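Local coordinates for salivary protein FS50 (Xenopsylla cheopis, PDB 5K6D) that inhibits the host cardiac voltage-gated sodium channel Nav1.5 as a secreted component of flea saliva, at residues Ala26-Cys32 with Lys70-Cys75; Trp2-Cys8 with His48-Leu54. All blocks are in the same frame, centred on the assembly; numbering follows the deposited sequence.

Interaction 1: Ala26-Cys32 with Lys70-Cys75; sequences ATAKGQC and KEDCYC
D72 meets the turn after strand 26-28 with its carboxylate: OD1 accepts the backbone N-H of G30 over 2.8 Å between OD1 and N, from the anti side and tilted 33° out of the carboxylate plane. The same oxygen accepts a hydrogen bond from one water, OD2 from another; both waters accept in turn from NZ of K29. K29 is extended through three torsions and bends only at its tip (chi4 65°), lying alongside D72 with CG 3.7 Å from OD1. Its ammonium thus stays 4.8 Å (NZ to OD1) from the acid, a solvent-bridged pair that probably helps keep D72 ionised. G30 suits the third position of this type II turn, A28 to Q31, because its phi is positive. In the antiparallel ladder, A26 with C75 and A28 with C73 are hydrogen-bonded pairs, with T27 and Y74 a non-hydrogen-bonded pair between them. T27 sets its methyl CG2 3.7 Å from OD2 of D72, while on the face it shares with Y74 its OG1 lies obliquely beside the ring, 3.6 Å from CE2. The phenol OH of Y74 is hydrogen-bonded to the backbone N of N69.

The other face carries small side chains. A28 and C73 have their CB atoms 4.0 Å apart, and an alanine this short lets the helix 38-51 pack close, A28 touching H48. C32 puts SG beside its own backbone N (chi1 -61°), which brings the sulfur 3.8 Å from CB of C73 and on to its disulfide with C60. Beyond the regular ladder, C32 N donates to E71 O. With C73 and C75 tied to C45 and C49 of the helix, the arrangement is the antiparallel sheet of a cysteine-stabilised alpha-beta motif, as in scorpion toxins.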
loop_
_atom_site.group_PDB
_atom_site.type_symbol
_atom_site.label_atom_id
_atom_site.label_comp_id
_atom_site.label_asym_id
_atom_site.label_seq_id
_atom_site.Cartn_x
_atom_site.Cartn_y
_atom_site.Cartn_z
ATOM N N ALA A 26 -1.729 -5.582 -2.307
ATOM C CA ALA A 26 -0.714 -5.535 -1.259
ATOM C C ALA A 26 -1.148 -4.569 -0.171
ATOM O O ALA A 26 -1.474 -3.408 -0.456
ATOM C CB ALA A 26 0.621 -5.119 -1.826
ATOM N N THR A 27 -1.128 -5.024 1.075
ATOM C CA THR A 27 -1.436 -4.133 2.178
ATOM C C THR A 27 -0.186 -3.386 2.621
ATOM O O THR A 27 0.729 -3.963 3.222
ATOM C CB THR A 27 -2.018 -4.889 3.362
ATOM O OG1 THR A 27 -3.214 -5.558 2.943
ATOM C CG2 THR A 27 -2.336 -3.926 4.500
ATOM N N ALA A 28 -0.144 -2.101 2.287
ATOM C CA ALA A 28 0.914 -1.204 2.730
ATOM C C ALA A 28 0.462 -0.602 4.048
ATOM O O ALA A 28 -0.234 0.417 4.095
ATOM C CB ALA A 28 1.190 -0.143 1.689
ATOM N N LYS A 29 0.826 -1.286 5.117
ATOM C CA LYS A 29 0.346 -0.957 6.439
ATOM C C LYS A 29 0.688 0.475 6.839
ATOM O O LYS A 29 1.822 0.931 6.653
ATOM C CB LYS A 29 0.940 -1.926 7.454
ATOM C CG LYS A 29 0.412 -1.754 8.859
ATOM C CD LYS A 29 1.007 -2.805 9.776
ATOM C CE LYS A 29 0.458 -2.701 11.190
ATOM N NZ LYS A 29 -1.000 -3.002 11.244
ATOM N N GLY A 30 -0.299 1.177 7.384
ATOM C CA GLY A 30 -0.078 2.467 8.013
ATOM C C GLY A 30 0.128 3.681 7.131
ATOM O O GLY A 30 0.231 4.796 7.649
ATOM N N GLN A 31 0.163 3.515 5.812
ATOM C CA GLN A 31 0.521 4.652 4.961
ATOM C C GLN A 31 -0.545 5.744 4.968
ATOM O O GLN A 31 -0.251 6.889 4.634
ATOM C CB GLN A 31 0.785 4.214 3.521
ATOM C CG GLN A 31 1.950 3.251 3.353
ATOM C CD GLN A 31 3.286 3.887 3.660
ATOM O OE1 GLN A 31 3.488 5.088 3.431
ATOM N NE2 GLN A 31 4.204 3.103 4.197
ATOM N N CYS A 32 -1.773 5.404 5.356
ATOM C CA CYS A 32 -2.861 6.378 5.372
ATOM C C CYS A 32 -3.240 6.831 6.783
ATOM O O CYS A 32 -4.330 7.368 6.994
ATOM C CB CYS A 32 -4.082 5.799 4.655
ATOM S SG CYS A 32 -3.759 5.417 2.921
ATOM N N LYS A 70 -8.829 1.899 7.392
ATOM C CA LYS A 70 -8.651 3.254 6.874
ATOM C C LYS A 70 -7.228 3.787 7.038
ATOM O O LYS A 70 -6.840 4.732 6.352
ATOM C CB LYS A 70 -9.636 4.213 7.545
ATOM C CG LYS A 70 -9.378 4.450 9.022
ATOM C CD LYS A 70 -10.474 5.313 9.631
ATOM C CE LYS A 70 -10.448 5.259 11.155
ATOM N NZ LYS A 70 -9.276 5.987 11.729
ATOM N N GLU A 71 -6.452 3.194 7.940
ATOM C CA GLU A 71 -5.064 3.621 8.130
ATOM C C GLU A 71 -4.119 2.955 7.142
ATOM O O GLU A 71 -2.966 3.366 7.019
ATOM C CB GLU A 71 -4.600 3.328 9.557
ATOM C CG GLU A 71 -5.397 4.065 10.623
ATOM C CD GLU A 71 -4.772 3.968 12.003
ATOM O OE1 GLU A 71 -4.044 2.986 12.265
ATOM O OE2 GLU A 71 -5.010 4.877 12.824
ATOM N N ASP A 72 -4.606 1.931 6.452
ATOM C CA ASP A 72 -3.774 1.189 5.518
ATOM C C ASP A 72 -4.010 1.628 4.081
ATOM O O ASP A 72 -5.057 2.170 3.729
ATOM C CB ASP A 72 -4.008 -0.321 5.647
ATOM C CG ASP A 72 -3.515 -0.885 6.971
ATOM O OD1 ASP A 72 -2.748 -0.207 7.690
ATOM O OD2 ASP A 72 -3.901 -2.034 7.288
ATOM N N CYS A 73 -2.993 1.383 3.272
ATOM C CA CYS A 73 -2.977 1.681 1.855
ATOM C C CYS A 73 -2.982 0.347 1.122
ATOM O O CYS A 73 -2.257 -0.557 1.513
ATOM C CB CYS A 73 -1.736 2.513 1.549
ATOM S SG CYS A 73 -1.243 2.706 -0.167
ATOM N N TYR A 74 -3.795 0.219 0.077
ATOM C CA TYR A 74 -3.960 -1.049 -0.626
ATOM C C TYR A 74 -3.519 -0.881 -2.071
ATOM O O TYR A 74 -4.132 -0.130 -2.842
ATOM C CB TYR A 74 -5.412 -1.530 -0.519
ATOM C CG TYR A 74 -5.802 -1.769 0.923
ATOM C CD1 TYR A 74 -6.305 -0.742 1.709
ATOM C CD2 TYR A 74 -5.641 -3.024 1.506
ATOM C CE1 TYR A 74 -6.634 -0.955 3.037
ATOM C CE2 TYR A 74 -5.978 -3.247 2.827
ATOM C CZ TYR A 74 -6.480 -2.211 3.582
ATOM O OH TYR A 74 -6.826 -2.407 4.904
ATOM N N CYS A 75 -2.436 -1.579 -2.417
ATOM C CA CYS A 75 -1.779 -1.409 -3.703
ATOM C C CYS A 75 -2.149 -2.482 -4.704
ATOM O O CYS A 75 -2.172 -3.670 -4.381
ATOM C CB CYS A 75 -0.262 -1.415 -3.529
ATOM S SG CYS A 75 0.379 -0.193 -2.383
HETATM O O HOH W 1 -2.398 -3.917 8.703
HETATM O O HOH W 2 -2.378 -0.652 10.337
HETATM O O HOH W 3 -7.151 7.326 7.894
#

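Interaction 2: Trp2-Cys8 with His48-Leu54; sequences WKVSERC and HCTGVCL
W2 brings the edge of its indole up to the C53 carbonyl, with CZ2 3.4 Å from O and the oxygen near the ring plane, where the slightly positive N-H and C-H rim suits an acceptor. CG lies anti to the backbone nitrogen (chi1 -172°), which turns the broad ring toward the chain beyond helix 38-51. V4 of the same segment lays its CG1 over one indole face. The C53 oxygen is also held by a water that donates both to it and to K3 O.

The covalent link is the disulfide C8-C53, its SG atoms 2.0 Å apart and its central torsion, 94°, near the relaxed value. Next to it the H48 ring reaches C8 O with NE2 at 2.8 Å, almost straight at 174°; the oxygen lies in the ring plane and offers a lone pair. CE1 is 3.4 Å from R7 O, so the same ring edge that bonds C8 O also lies against the carbonyl of R7.

V52 packs against both H48 and the start of helix 6-10. Its CB sits over one face of the H48 ring, and its CG1 approaches C8 N to 3.7 Å while standing over a face of the R7 guanidinium, 3.8 Å from NH1. R7 bends at chi3 and crosses V52 at about a right angle. S5, the N-cap of helix 6-10, suits its place because its hydroxyl is short enough to accept from C8 N at 3.0 Å (OG to N); a water joins S5 N to V52 O. The contact thus fastens strand 3-4 and helix 6-10 to the C-terminal end of helix 38-51, with W2 also touching A26 and C75 of the three-stranded sheet and H48 touching A28.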
loop_
_atom_site.group_PDB
_atom_site.type_symbol
_atom_site.label_atom_id
_atom_site.label_comp_id
_atom_site.label_asym_id
_atom_site.label_seq_id
_atom_site.Cartn_x
_atom_site.Cartn_y
_atom_site.Cartn_z
ATOM N N TRP A 2 2.783 -11.674 -7.846
ATOM C CA TRP A 2 3.381 -10.389 -7.523
ATOM C C TRP A 2 4.208 -10.512 -6.262
ATOM O O TRP A 2 3.709 -10.943 -5.221
ATOM C CB TRP A 2 2.297 -9.331 -7.353
ATOM C CG TRP A 2 2.774 -7.923 -7.201
ATOM C CD1 TRP A 2 3.986 -7.402 -7.562
ATOM C CD2 TRP A 2 2.026 -6.850 -6.642
ATOM N NE1 TRP A 2 4.030 -6.059 -7.256
ATOM C CE2 TRP A 2 2.834 -5.699 -6.692
ATOM C CE3 TRP A 2 0.744 -6.750 -6.101
ATOM C CZ2 TRP A 2 2.398 -4.472 -6.217
ATOM C CZ3 TRP A 2 0.316 -5.540 -5.635
ATOM C CH2 TRP A 2 1.134 -4.414 -5.693
ATOM N N LYS A 3 5.474 -10.141 -6.369
ATOM C CA LYS A 3 6.344 -10.072 -5.207
ATOM C C LYS A 3 6.609 -8.620 -4.839
ATOM O O LYS A 3 6.836 -7.780 -5.716
ATOM C CB LYS A 3 7.662 -10.796 -5.465
ATOM C CG LYS A 3 7.498 -12.287 -5.699
ATOM C CD LYS A 3 8.843 -12.995 -5.701
ATOM C CE LYS A 3 8.714 -14.426 -6.188
ATOM N NZ LYS A 3 8.275 -14.480 -7.611
ATOM N N VAL A 4 6.572 -8.326 -3.546
ATOM C CA VAL A 4 6.828 -6.976 -3.057
ATOM C C VAL A 4 7.827 -7.040 -1.912
ATOM O O VAL A 4 8.140 -8.114 -1.394
ATOM C CB VAL A 4 5.535 -6.275 -2.576
ATOM C CG1 VAL A 4 4.532 -6.130 -3.723
ATOM C CG2 VAL A 4 4.910 -7.030 -1.406
ATOM N N SER A 5 8.338 -5.884 -1.508
ATOM C CA SER A 5 9.349 -5.837 -0.454
ATOM C C SER A 5 8.741 -5.680 0.938
ATOM O O SER A 5 7.576 -5.290 1.082
ATOM C CB SER A 5 10.308 -4.686 -0.714
ATOM O OG SER A 5 9.613 -3.454 -0.600
ATOM N N GLU A 6 9.543 -5.950 1.967
ATOM C CA GLU A 6 9.152 -5.585 3.322
ATOM C C GLU A 6 8.796 -4.104 3.422
ATOM O O GLU A 6 7.841 -3.727 4.099
ATOM C CB GLU A 6 10.268 -5.881 4.316
ATOM C CG GLU A 6 10.582 -7.340 4.505
ATOM C CD GLU A 6 11.567 -7.589 5.639
ATOM O OE1 GLU A 6 12.235 -6.643 6.093
ATOM O OE2 GLU A 6 11.666 -8.752 6.092
ATOM N N ARG A 7 9.582 -3.259 2.765
ATOM C CA ARG A 7 9.308 -1.828 2.775
ATOM C C ARG A 7 7.911 -1.529 2.258
ATOM O O ARG A 7 7.206 -0.683 2.803
ATOM C CB ARG A 7 10.346 -1.088 1.948
ATOM C CG ARG A 7 11.716 -1.094 2.572
ATOM C CD ARG A 7 12.702 -0.413 1.661
ATOM N NE ARG A 7 12.492 1.032 1.575
ATOM C CZ ARG A 7 12.239 1.708 0.458
ATOM N NH1 ARG A 7 12.113 1.088 -0.718
ATOM N NH2 ARG A 7 12.116 3.025 0.524
ATOM N N CYS A 8 7.508 -2.233 1.209
ATOM C CA CYS A 8 6.159 -2.088 0.694
ATOM C C CYS A 8 5.122 -2.392 1.769
ATOM O O CYS A 8 4.214 -1.582 2.010
ATOM C CB CYS A 8 5.966 -3.002 -0.515
ATOM S SG CYS A 8 4.270 -3.248 -1.038
ATOM N N HIS A 48 3.487 5.504 -2.703
ATOM C CA HIS A 48 4.075 4.342 -2.042
ATOM C C HIS A 48 3.830 3.093 -2.893
ATOM O O HIS A 48 4.728 2.266 -3.098
ATOM C CB HIS A 48 3.501 4.179 -0.633
ATOM C CG HIS A 48 4.067 3.017 0.113
ATOM N ND1 HIS A 48 5.282 3.057 0.770
ATOM C CD2 HIS A 48 3.586 1.762 0.266
ATOM C CE1 HIS A 48 5.509 1.871 1.310
ATOM N NE2 HIS A 48 4.496 1.071 1.021
ATOM N N CYS A 49 2.624 2.981 -3.424
ATOM C CA CYS A 49 2.278 1.826 -4.237
ATOM C C CYS A 49 3.085 1.739 -5.521
ATOM O O CYS A 49 3.569 0.664 -5.871
ATOM C CB CYS A 49 0.788 1.828 -4.569
ATOM S SG CYS A 49 -0.262 1.580 -3.121
ATOM N N THR A 50 3.232 2.851 -6.237
ATOM C CA THR A 50 3.974 2.801 -7.494
ATOM C C THR A 50 5.486 2.828 -7.269
ATOM O O THR A 50 6.241 2.172 -7.994
ATOM C CB THR A 50 3.609 3.961 -8.433
ATOM O OG1 THR A 50 3.927 5.208 -7.799
ATOM C CG2 THR A 50 2.123 3.928 -8.806
ATOM N N GLY A 51 5.934 3.593 -6.275
ATOM C CA GLY A 51 7.351 3.815 -6.080
ATOM C C GLY A 51 8.058 2.824 -5.187
ATOM O O GLY A 51 9.267 2.653 -5.309
ATOM N N VAL A 52 7.324 2.189 -4.280
ATOM C CA VAL A 52 7.928 1.243 -3.345
ATOM C C VAL A 52 7.401 -0.169 -3.588
ATOM O O VAL A 52 8.188 -1.101 -3.738
ATOM C CB VAL A 52 7.706 1.676 -1.865
ATOM C CG1 VAL A 52 8.337 0.672 -0.913
ATOM C CG2 VAL A 52 8.295 3.077 -1.618
ATOM N N CYS A 53 6.084 -0.328 -3.673
ATOM C CA CYS A 53 5.512 -1.634 -4.008
ATOM C C CYS A 53 5.662 -1.997 -5.489
ATOM O O CYS A 53 5.478 -3.150 -5.853
ATOM C CB CYS A 53 4.031 -1.688 -3.616
ATOM S SG CYS A 53 3.703 -1.474 -1.841
ATOM N N LEU A 54 5.981 -1.013 -6.326
ATOM C CA LEU A 54 6.150 -1.198 -7.771
ATOM C C LEU A 54 4.883 -1.756 -8.411
ATOM O O LEU A 54 4.925 -2.585 -9.327
ATOM C CB LEU A 54 7.359 -2.093 -8.065
ATOM C CG LEU A 54 8.662 -1.678 -7.371
ATOM C CD1 LEU A 54 9.798 -2.612 -7.762
ATOM C CD2 LEU A 54 9.022 -0.230 -7.674
HETATM O O HOH W 4 7.366 -5.207 -6.232
HETATM O O HOH W 5 8.310 -3.961 -3.731
#

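Overall arrangement
The centres of interactions 1 and 2 lie 11 Å apart, and the two meet through the C49-C75 disulfide, which ties helix 38-51 to strand 73-76. Their segments alternate along the chain: 2-8, 26-32, 48-54, then 70-75. Interaction 1 joins an outer strand of the three-stranded sheet to the central one, whereas interaction 2 fixes the N-terminal region to the end of the helix that packs on that sheet. Direct packing adds to the link, with A28 CB on C8 O and the W2 ring on C75 O. For a small protein with limited regular structure, such disulfide cross-linking probably accounts for much of its rigidity.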